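Local coordinates for high choriolytic enzyme 1 (Oryzias latipes, PDB 3VTG), which cleaves the inner layer of the fish egg envelope at hatching, as a zinc-dependent endopeptidase of the astacin family, at residues A[34-45]-A[92-102]; A[126-135]-A[154-162]. All coordinates share one frame; numbering follows the deposited sequence.

Interaction 1 (A[34-45]-A[92-102]). With ZN (zinc ion), chain B.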
loop_
_atom_site.group_PDB
_atom_site.type_symbol
_atom_site.label_atom_id
_atom_site.label_comp_id
_atom_site.label_asym_id
_atom_site.label_seq_id
_atom_site.Cartn_x
_atom_site.Cartn_y
_atom_site.Cartn_z
ATOM N N GLU A 34 -2.972 -10.761 -17.709
ATOM C CA GLU A 34 -2.653 -9.644 -16.823
ATOM C C GLU A 34 -3.813 -9.312 -15.884
ATOM O O GLU A 34 -3.603 -9.046 -14.697
ATOM C CB GLU A 34 -2.229 -8.424 -17.638
ATOM C CG GLU A 34 -0.854 -8.571 -18.273
ATOM C CD GLU A 34 -0.613 -7.552 -19.364
ATOM O OE1 GLU A 34 0.187 -6.624 -19.140
ATOM O OE2 GLU A 34 -1.239 -7.667 -20.441
ATOM N N VAL A 35 -5.036 -9.337 -16.415
ATOM C CA VAL A 35 -6.241 -9.212 -15.592
ATOM C C VAL A 35 -6.236 -10.282 -14.496
ATOM O O VAL A 35 -6.500 -9.985 -13.328
ATOM C CB VAL A 35 -7.533 -9.327 -16.436
ATOM C CG1 VAL A 35 -8.760 -9.399 -15.535
ATOM C CG2 VAL A 35 -7.659 -8.153 -17.396
ATOM N N ALA A 36 -5.919 -11.519 -14.874
ATOM C CA ALA A 36 -5.868 -12.633 -13.923
ATOM C C ALA A 36 -4.826 -12.422 -12.821
ATOM O O ALA A 36 -5.063 -12.787 -11.671
ATOM C CB ALA A 36 -5.642 -13.952 -14.648
ATOM N N THR A 37 -3.692 -11.817 -13.172
ATOM C CA THR A 37 -2.655 -11.495 -12.191
ATOM C C THR A 37 -3.159 -10.477 -11.168
ATOM O O THR A 37 -2.970 -10.650 -9.960
ATOM C CB THR A 37 -1.358 -11.007 -12.875
ATOM O OG1 THR A 37 -0.841 -12.053 -13.706
ATOM C CG2 THR A 37 -0.295 -10.626 -11.847
ATOM N N ILE A 38 -3.817 -9.432 -11.660
ATOM C CA ILE A 38 -4.388 -8.397 -10.801
ATOM C C ILE A 38 -5.460 -8.988 -9.879
ATOM O O ILE A 38 -5.443 -8.752 -8.670
ATOM C CB ILE A 38 -4.952 -7.221 -11.631
ATOM C CG1 ILE A 38 -3.820 -6.532 -12.404
ATOM C CG2 ILE A 38 -5.680 -6.219 -10.736
ATOM C CD1 ILE A 38 -4.277 -5.737 -13.612
ATOM N N GLU A 39 -6.368 -9.780 -10.446
ATOM C CA GLU A 39 -7.437 -10.384 -9.654
ATOM C C GLU A 39 -6.890 -11.419 -8.664
ATOM O O GLU A 39 -7.423 -11.575 -7.565
ATOM C CB GLU A 39 -8.545 -10.954 -10.555
ATOM C CG GLU A 39 -9.314 -9.869 -11.310
ATOM C CD GLU A 39 -10.559 -10.364 -12.038
ATOM O OE1 GLU A 39 -10.590 -11.540 -12.464
ATOM O OE2 GLU A 39 -11.511 -9.563 -12.203
ATOM N N GLY A 40 -5.809 -12.100 -9.044
ATOM C CA GLY A 40 -5.119 -13.026 -8.146
ATOM C C GLY A 40 -4.577 -12.329 -6.910
ATOM O O GLY A 40 -4.721 -12.828 -5.791
ATOM N N ALA A 41 -3.961 -11.166 -7.114
ATOM C CA ALA A 41 -3.449 -10.354 -6.014
ATOM C C ALA A 41 -4.570 -9.875 -5.098
ATOM O O ALA A 41 -4.406 -9.827 -3.880
ATOM C CB ALA A 41 -2.649 -9.178 -6.544
ATOM N N MET A 42 -5.715 -9.543 -5.691
ATOM C CA MET A 42 -6.890 -9.116 -4.931
ATOM C C MET A 42 -7.398 -10.211 -4.005
ATOM O O MET A 42 -7.887 -9.925 -2.910
ATOM C CB MET A 42 -8.006 -8.683 -5.874
ATOM C CG MET A 42 -7.735 -7.365 -6.566
ATOM S SD MET A 42 -8.906 -7.071 -7.897
ATOM C CE MET A 42 -8.532 -5.355 -8.238
ATOM N N ARG A 43 -7.272 -11.465 -4.439
ATOM C CA ARG A 43 -7.716 -12.604 -3.639
ATOM C C ARG A 43 -6.935 -12.773 -2.339
ATOM O O ARG A 43 -7.424 -13.400 -1.404
ATOM C CB ARG A 43 -7.681 -13.900 -4.452
ATOM C CG ARG A 43 -8.854 -14.062 -5.407
ATOM C CD ARG A 43 -9.001 -15.499 -5.893
ATOM N NE ARG A 43 -7.834 -15.972 -6.638
ATOM C CZ ARG A 43 -7.600 -15.722 -7.924
ATOM N NH1 ARG A 43 -8.444 -14.989 -8.641
ATOM N NH2 ARG A 43 -6.509 -16.203 -8.497
ATOM N N ALA A 44 -5.731 -12.202 -2.282
ATOM C CA ALA A 44 -4.888 -12.278 -1.086
ATOM C C ALA A 44 -5.542 -11.649 0.146
ATOM O O ALA A 44 -5.144 -11.923 1.278
ATOM C CB ALA A 44 -3.531 -11.641 -1.350
ATOM N N PHE A 45 -6.545 -10.807 -0.081
ATOM C CA PHE A 45 -7.255 -10.131 0.999
ATOM C C PHE A 45 -8.397 -10.974 1.578
ATOM O O PHE A 45 -8.881 -10.690 2.673
ATOM C CB PHE A 45 -7.779 -8.776 0.509
ATOM C CG PHE A 45 -6.694 -7.773 0.227
ATOM C CD1 PHE A 45 -6.002 -7.786 -0.984
ATOM C CD2 PHE A 45 -6.360 -6.814 1.175
ATOM C CE1 PHE A 45 -4.999 -6.865 -1.238
ATOM C CE2 PHE A 45 -5.358 -5.889 0.925
ATOM C CZ PHE A 45 -4.674 -5.915 -0.280
ATOM N N MET A 92 3.659 -5.732 -12.664
ATOM C CA MET A 92 2.768 -6.896 -12.764
ATOM C C MET A 92 3.256 -8.078 -11.919
ATOM O O MET A 92 3.601 -9.145 -12.438
ATOM C CB MET A 92 2.546 -7.293 -14.228
ATOM C CG MET A 92 1.361 -8.221 -14.465
ATOM S SD MET A 92 -0.238 -7.551 -13.956
ATOM C CE MET A 92 -0.458 -6.216 -15.130
ATOM N N TYR A 93 3.281 -7.858 -10.608
ATOM C CA TYR A 93 3.731 -8.845 -9.635
ATOM C C TYR A 93 2.788 -8.772 -8.452
ATOM O O TYR A 93 2.411 -7.680 -8.019
ATOM C CB TYR A 93 5.169 -8.550 -9.200
ATOM C CG TYR A 93 6.138 -8.533 -10.357
ATOM C CD1 TYR A 93 6.684 -9.717 -10.850
ATOM C CD2 TYR A 93 6.493 -7.333 -10.973
ATOM C CE1 TYR A 93 7.561 -9.706 -11.921
ATOM C CE2 TYR A 93 7.371 -7.313 -12.047
ATOM C CZ TYR A 93 7.900 -8.501 -12.513
ATOM O OH TYR A 93 8.775 -8.489 -13.574
ATOM N N SER A 94 2.409 -9.932 -7.933
ATOM C CA SER A 94 1.390 -10.007 -6.889
ATOM C C SER A 94 1.651 -9.076 -5.704
ATOM O O SER A 94 0.764 -8.329 -5.304
ATOM C CB SER A 94 1.209 -11.443 -6.405
ATOM O OG SER A 94 0.064 -11.538 -5.578
ATOM N N GLY A 95 2.868 -9.115 -5.163
ATOM C CA GLY A 95 3.216 -8.316 -3.990
ATOM C C GLY A 95 3.112 -6.819 -4.222
ATOM O O GLY A 95 2.627 -6.086 -3.360
ATOM N N ILE A 96 3.570 -6.364 -5.385
ATOM C CA ILE A 96 3.471 -4.953 -5.759
ATOM C C ILE A 96 2.006 -4.522 -5.883
ATOM O O ILE A 96 1.618 -3.452 -5.391
ATOM C CB ILE A 96 4.255 -4.659 -7.060
ATOM C CG1 ILE A 96 5.764 -4.780 -6.801
ATOM C CG2 ILE A 96 3.918 -3.275 -7.606
ATOM C CD1 ILE A 96 6.634 -4.635 -8.033
ATOM N N ILE A 97 1.192 -5.363 -6.516
ATOM C CA ILE A 97 -0.233 -5.066 -6.664
ATOM C C ILE A 97 -0.911 -4.987 -5.291
ATOM O O ILE A 97 -1.680 -4.062 -5.032
ATOM C CB ILE A 97 -0.947 -6.063 -7.608
ATOM C CG1 ILE A 97 -0.331 -6.007 -9.012
ATOM C CG2 ILE A 97 -2.442 -5.760 -7.675
ATOM C CD1 ILE A 97 -0.530 -7.265 -9.834
ATOM N N GLN A 98 -0.588 -5.928 -4.406
ATOM C CA GLN A 98 -1.105 -5.914 -3.034
ATOM C C GLN A 98 -0.712 -4.639 -2.281
ATOM O O GLN A 98 -1.529 -4.056 -1.565
ATOM C CB GLN A 98 -0.627 -7.141 -2.263
ATOM C CG GLN A 98 -1.191 -8.461 -2.762
ATOM C CD GLN A 98 -0.578 -9.642 -2.037
ATOM O OE1 GLN A 98 -0.568 -9.689 -0.804
ATOM N NE2 GLN A 98 -0.059 -10.600 -2.793
ATOM N N HIS A 99 0.542 -4.221 -2.454
ATOM C CA HIS A 99 1.060 -2.963 -1.909
ATOM C C HIS A 99 0.195 -1.803 -2.357
ATOM O O HIS A 99 -0.243 -0.987 -1.535
ATOM C CB HIS A 99 2.520 -2.809 -2.341
ATOM C CG HIS A 99 3.147 -1.478 -1.991
ATOM N ND1 HIS A 99 4.088 -1.349 -1.032
ATOM C CD2 HIS A 99 2.974 -0.209 -2.546
ATOM C CE1 HIS A 99 4.483 -0.063 -0.964
ATOM N NE2 HIS A 99 3.800 0.633 -1.891
ATOM N N GLU A 100 -0.090 -1.731 -3.658
ATOM C CA GLU A 100 -0.922 -0.650 -4.198
ATOM C C GLU A 100 -2.357 -0.685 -3.678
ATOM O O GLU A 100 -2.932 0.360 -3.352
ATOM C CB GLU A 100 -0.909 -0.646 -5.733
ATOM C CG GLU A 100 0.459 -0.402 -6.361
ATOM C CD GLU A 100 1.172 0.829 -5.823
ATOM O OE1 GLU A 100 0.503 1.796 -5.393
ATOM O OE2 GLU A 100 2.419 0.825 -5.830
ATOM N N LEU A 101 -2.928 -1.882 -3.593
ATOM C CA LEU A 101 -4.271 -2.045 -3.048
ATOM C C LEU A 101 -4.340 -1.596 -1.583
ATOM O O LEU A 101 -5.346 -1.036 -1.147
ATOM C CB LEU A 101 -4.755 -3.487 -3.219
ATOM C CG LEU A 101 -4.996 -3.944 -4.665
ATOM C CD1 LEU A 101 -5.098 -5.460 -4.725
ATOM C CD2 LEU A 101 -6.234 -3.297 -5.277
ATOM N N ASN A 102 -3.260 -1.826 -0.835
ATOM C CA ASN A 102 -3.157 -1.322 0.536
ATOM C C ASN A 102 -3.162 0.206 0.627
ATOM O O ASN A 102 -3.759 0.763 1.554
ATOM C CB ASN A 102 -1.950 -1.916 1.258
ATOM C CG ASN A 102 -2.292 -3.197 1.983
ATOM O OD1 ASN A 102 -2.937 -3.174 3.037
ATOM N ND2 ASN A 102 -1.872 -4.329 1.419
HETATM ZN ZN ZN B . 3.806 2.664 -2.253
HETATM O O HOH W 1 3.170 2.920 -4.268
HETATM O O HOH W 2 5.805 2.415 -3.373
#
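Ala-41 presses its CB on Ile-97 CG2 at 3.6 Å, near the middle of a helix pair whose axes approach to 8.7 Å and cross at -62°. The methyl, small enough to admit the second helix, illustrates how an alanine allows close helix packing. Deeper in, Leu-101 packs against two residues of segment 34-45: its CD1 meets Met-42 CG at 3.7 Å and Phe-45 CE1 at 3.8 Å, while its CB lies near the same phenyl ring. That ring also offers its edge to the carbonyl O of Gln-98. Asn-102 ND2 donates to this oxygen at 3.0 Å from one face of the carbonyl plane and the backbone N of Asn-102 from the other, so the acceptor is gripped twice. At this same end, buried Gln-98 donates from NE2 to Ser-94 OG at 2.9 Å, within its amide plane, as the Ala-44 methyl rests on the amide carbon. Replacing Gln-98 by an alanine removes the amide, and Ser-94 OG would probably lose this donor while a gap opened beside Ala-44.

The other flank is more open to solvent. There Met-92, bent at chi2 and chi3 (60° and 67°), curls across the first turns of helix 32-43, with SD 3.7 Å from Thr-37 CG2 and CE against Glu-34 CB.

His-99 and Glu-100 point elsewhere: His-99 NE2 binds zinc at 2.1 Å, and Glu-100 OE2 accepts a hydrogen bond from a zinc-bound water. The whole is the HExxH active-site helix of an astacin zinc protease, backed by the helix of its N-terminal subdomain.

Interaction 2 (A[126-135]-A[154-162])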
loop_
_atom_site.group_PDB
_atom_site.type_symbol
_atom_site.label_atom_id
_atom_site.label_comp_id
_atom_site.label_asym_id
_atom_site.label_seq_id
_atom_site.Cartn_x
_atom_site.Cartn_y
_atom_site.Cartn_z
ATOM N N ASN A 126 21.940 10.558 0.716
ATOM C CA ASN A 126 22.000 9.430 -0.221
ATOM C C ASN A 126 20.795 9.314 -1.148
ATOM O O ASN A 126 20.750 8.424 -1.998
ATOM C CB ASN A 126 22.156 8.109 0.538
ATOM C CG ASN A 126 23.509 7.963 1.194
ATOM O OD1 ASN A 126 24.439 8.717 0.907
ATOM N ND2 ASN A 126 23.630 6.979 2.074
ATOM N N ILE A 127 19.828 10.212 -0.983
ATOM C CA ILE A 127 18.549 10.104 -1.681
ATOM C C ILE A 127 18.459 11.069 -2.859
ATOM O O ILE A 127 18.843 12.234 -2.751
ATOM C CB ILE A 127 17.364 10.324 -0.708
ATOM C CG1 ILE A 127 17.447 9.317 0.445
ATOM C CG2 ILE A 127 16.027 10.209 -1.433
ATOM C CD1 ILE A 127 16.447 9.538 1.559
ATOM N N ILE A 128 17.962 10.569 -3.988
ATOM C CA ILE A 128 17.673 11.407 -5.147
ATOM C C ILE A 128 16.813 12.582 -4.667
ATOM O O ILE A 128 15.722 12.363 -4.136
ATOM C CB ILE A 128 16.946 10.599 -6.248
ATOM C CG1 ILE A 128 17.859 9.486 -6.784
ATOM C CG2 ILE A 128 16.490 11.517 -7.377
ATOM C CD1 ILE A 128 17.146 8.429 -7.606
ATOM N N PRO A 129 17.316 13.828 -4.816
ATOM C CA PRO A 129 16.627 14.982 -4.225
ATOM C C PRO A 129 15.139 15.085 -4.568
ATOM O O PRO A 129 14.323 15.318 -3.675
ATOM C CB PRO A 129 17.409 16.168 -4.788
ATOM C CG PRO A 129 18.796 15.637 -4.904
ATOM C CD PRO A 129 18.621 14.220 -5.387
ATOM N N ALA A 130 14.791 14.883 -5.837
ATOM C CA ALA A 130 13.398 14.949 -6.281
ATOM C C ALA A 130 12.494 13.899 -5.632
ATOM O O ALA A 130 11.270 14.024 -5.669
ATOM C CB ALA A 130 13.326 14.840 -7.797
ATOM N N SER A 131 13.101 12.872 -5.039
ATOM C CA SER A 131 12.354 11.763 -4.438
ATOM C C SER A 131 12.389 11.756 -2.911
ATOM O O SER A 131 11.783 10.883 -2.279
ATOM C CB SER A 131 12.866 10.428 -4.974
ATOM O OG SER A 131 12.573 10.295 -6.351
ATOM N N ALA A 132 13.083 12.726 -2.322
ATOM C CA ALA A 132 13.247 12.799 -0.869
ATOM C C ALA A 132 11.922 12.907 -0.110
ATOM O O ALA A 132 11.799 12.392 1.003
ATOM C CB ALA A 132 14.188 13.934 -0.489
ATOM N N TYR A 133 10.925 13.547 -0.723
ATOM C CA TYR A 133 9.618 13.734 -0.083
ATOM C C TYR A 133 8.953 12.412 0.314
ATOM O O TYR A 133 8.148 12.378 1.243
ATOM C CB TYR A 133 8.678 14.562 -0.973
ATOM C CG TYR A 133 8.085 13.785 -2.127
ATOM C CD1 TYR A 133 6.844 13.154 -2.006
ATOM C CD2 TYR A 133 8.769 13.667 -3.338
ATOM C CE1 TYR A 133 6.302 12.430 -3.056
ATOM C CE2 TYR A 133 8.236 12.945 -4.394
ATOM C CZ TYR A 133 7.003 12.331 -4.248
ATOM O OH TYR A 133 6.468 11.614 -5.293
ATOM N N ASN A 134 9.296 11.332 -0.392
ATOM C CA ASN A 134 8.770 9.994 -0.102
ATOM C C ASN A 134 9.212 9.458 1.259
ATOM O O ASN A 134 8.703 8.440 1.730
ATOM C CB ASN A 134 9.198 9.008 -1.190
ATOM C CG ASN A 134 8.580 9.317 -2.539
ATOM O OD1 ASN A 134 7.366 9.226 -2.718
ATOM N ND2 ASN A 134 9.421 9.669 -3.500
ATOM N N PHE A 135 10.160 10.153 1.882
ATOM C CA PHE A 135 10.728 9.738 3.159
ATOM C C PHE A 135 10.309 10.670 4.301
ATOM O O PHE A 135 10.755 10.502 5.436
ATOM C CB PHE A 135 12.259 9.665 3.059
ATOM C CG PHE A 135 12.764 8.705 2.012
ATOM C CD1 PHE A 135 13.225 7.441 2.371
ATOM C CD2 PHE A 135 12.787 9.066 0.665
ATOM C CE1 PHE A 135 13.696 6.558 1.409
ATOM C CE2 PHE A 135 13.254 8.184 -0.303
ATOM C CZ PHE A 135 13.713 6.931 0.072
ATOM N N HIS A 154 6.948 -1.194 3.527
ATOM C CA HIS A 154 8.261 -0.634 3.838
ATOM C C HIS A 154 9.126 -0.573 2.613
ATOM O O HIS A 154 9.269 -1.569 1.908
ATOM C CB HIS A 154 8.953 -1.466 4.914
ATOM C CG HIS A 154 9.978 -0.697 5.717
ATOM N ND1 HIS A 154 11.069 -0.130 5.161
ATOM C CD2 HIS A 154 10.040 -0.412 7.078
ATOM C CE1 HIS A 154 11.786 0.490 6.119
ATOM N NE2 HIS A 154 11.158 0.316 7.290
ATOM N N TYR A 155 9.713 0.592 2.353
ATOM C CA TYR A 155 10.721 0.742 1.301
ATOM C C TYR A 155 11.936 -0.148 1.572
ATOM O O TYR A 155 12.305 -0.385 2.729
ATOM C CB TYR A 155 11.214 2.190 1.249
ATOM C CG TYR A 155 10.422 3.174 0.405
ATOM C CD1 TYR A 155 9.147 2.875 -0.088
ATOM C CD2 TYR A 155 10.956 4.431 0.129
ATOM C CE1 TYR A 155 8.440 3.800 -0.846
ATOM C CE2 TYR A 155 10.260 5.359 -0.624
ATOM C CZ TYR A 155 9.008 5.041 -1.111
ATOM O OH TYR A 155 8.326 5.972 -1.857
ATOM N N GLY A 156 12.569 -0.619 0.502
ATOM C CA GLY A 156 13.877 -1.261 0.607
ATOM C C GLY A 156 14.944 -0.241 0.981
ATOM O O GLY A 156 14.728 0.972 0.852
ATOM N N ARG A 157 16.095 -0.730 1.435
ATOM C CA ARG A 157 17.170 0.139 1.928
ATOM C C ARG A 157 17.800 1.000 0.835
ATOM O O ARG A 157 18.430 2.015 1.134
ATOM C CB ARG A 157 18.249 -0.677 2.661
ATOM C CG ARG A 157 19.067 -1.616 1.781
ATOM C CD ARG A 157 19.986 -2.509 2.607
ATOM N NE ARG A 157 19.246 -3.358 3.545
ATOM C CZ ARG A 157 19.331 -3.286 4.874
ATOM N NH1 ARG A 157 20.139 -2.408 5.457
ATOM N NH2 ARG A 157 18.606 -4.105 5.628
ATOM N N ASP A 158 17.622 0.585 -0.417
ATOM C CA ASP A 158 18.195 1.278 -1.565
ATOM C C ASP A 158 17.154 2.036 -2.395
ATOM O O ASP A 158 17.447 2.480 -3.502
ATOM C CB ASP A 158 18.986 0.294 -2.444
ATOM C CG ASP A 158 18.137 -0.868 -2.956
ATOM O OD1 ASP A 158 17.002 -1.066 -2.468
ATOM O OD2 ASP A 158 18.617 -1.600 -3.852
ATOM N N ALA A 159 15.946 2.191 -1.859
ATOM C CA ALA A 159 14.888 2.917 -2.560
ATOM C C ALA A 159 15.335 4.350 -2.821
ATOM O O ALA A 159 15.740 5.054 -1.897
ATOM C CB ALA A 159 13.599 2.895 -1.753
ATOM N N PHE A 160 15.287 4.757 -4.088
ATOM C CA PHE A 160 15.688 6.106 -4.514
ATOM C C PHE A 160 17.120 6.504 -4.123
ATOM O O PHE A 160 17.413 7.686 -3.939
ATOM C CB PHE A 160 14.669 7.153 -4.035
ATOM C CG PHE A 160 13.276 6.912 -4.541
ATOM C CD1 PHE A 160 12.984 7.052 -5.894
ATOM C CD2 PHE A 160 12.257 6.545 -3.671
ATOM C CE1 PHE A 160 11.702 6.830 -6.370
ATOM C CE2 PHE A 160 10.972 6.321 -4.143
ATOM C CZ PHE A 160 10.694 6.465 -5.494
ATOM N N SER A 161 18.007 5.517 -4.010
ATOM C CA SER A 161 19.420 5.781 -3.754
ATOM C C SER A 161 20.074 6.434 -4.968
ATOM O O SER A 161 19.833 6.026 -6.104
ATOM C CB SER A 161 20.169 4.490 -3.400
ATOM O OG SER A 161 19.917 4.078 -2.067
ATOM N N ILE A 162 20.900 7.445 -4.717
ATOM C CA ILE A 162 21.655 8.112 -5.781
ATOM C C ILE A 162 22.682 7.169 -6.417
ATOM O O ILE A 162 22.904 7.217 -7.622
ATOM C CB ILE A 162 22.374 9.382 -5.268
ATOM C CG1 ILE A 162 21.364 10.420 -4.772
ATOM C CG2 ILE A 162 23.247 9.993 -6.358
ATOM C CD1 ILE A 162 21.967 11.467 -3.859
#
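Phe-135 and Tyr-155 form a T-shaped pair, centroids 5.3 Å apart and planes at 81°, Tyr-155 belonging to the Met-turn region that astacins share with other metzincins. The tyrosine supplies the edge, CE2 standing over the phenylalanine face toward its rim; Ile-127 CD1 sits over the centre of the opposite face. Phe-135 is thus sandwiched, and its CZ meets the carbonyl O of Ala-159 near the ring plane.

Phe-160 takes a different attitude. Its CG lies anti to its own carbonyl carbon (chi1 -59°), which carries the ring under Ser-131, whose CB makes a CH-pi contact 3.8 Å from the centroid. The Asn-134 amide plane is 9° from that of the ring, though the side chains cross at about a right angle; Asn-134 ND2 meets Phe-160 CE2 obliquely at 3.7 Å while donating to Ser-131 O. Asn-134 CB abuts the hydroxyl oxygen of Tyr-155.

Beyond the aromatic cluster a single beta bridge, Ile-127 with Ser-161, joins the loops. Ile-162 N donates to Asn-126 O, and its side chain folds over the bridge, CD1 3.4 Å from Ile-127 O and CG1 4.1 Å from Ile-128 CG1. The companion bond is nearly linear, Ile-128 N to Phe-160 O at 2.9 Å.

Interactions 1 and 2 face each other across the zinc site, as the two subdomains of an astacin do across its cleft. Their centres lie 24 Å apart and their nearest atoms about 5 Å, without touching. Residues 92-102 give His-99 to the metal; His-103 and His-109, farther along the chain, complete the protein ligands. From the other side the side chain of Tyr-155 approaches to about 5 Å of the zinc and its ring meets that of His-109, a position consistent with the mobile tyrosine of astacins swung off the metal. Arg-182 connects both, touching His-99 and donating to the carbonyl of His-154.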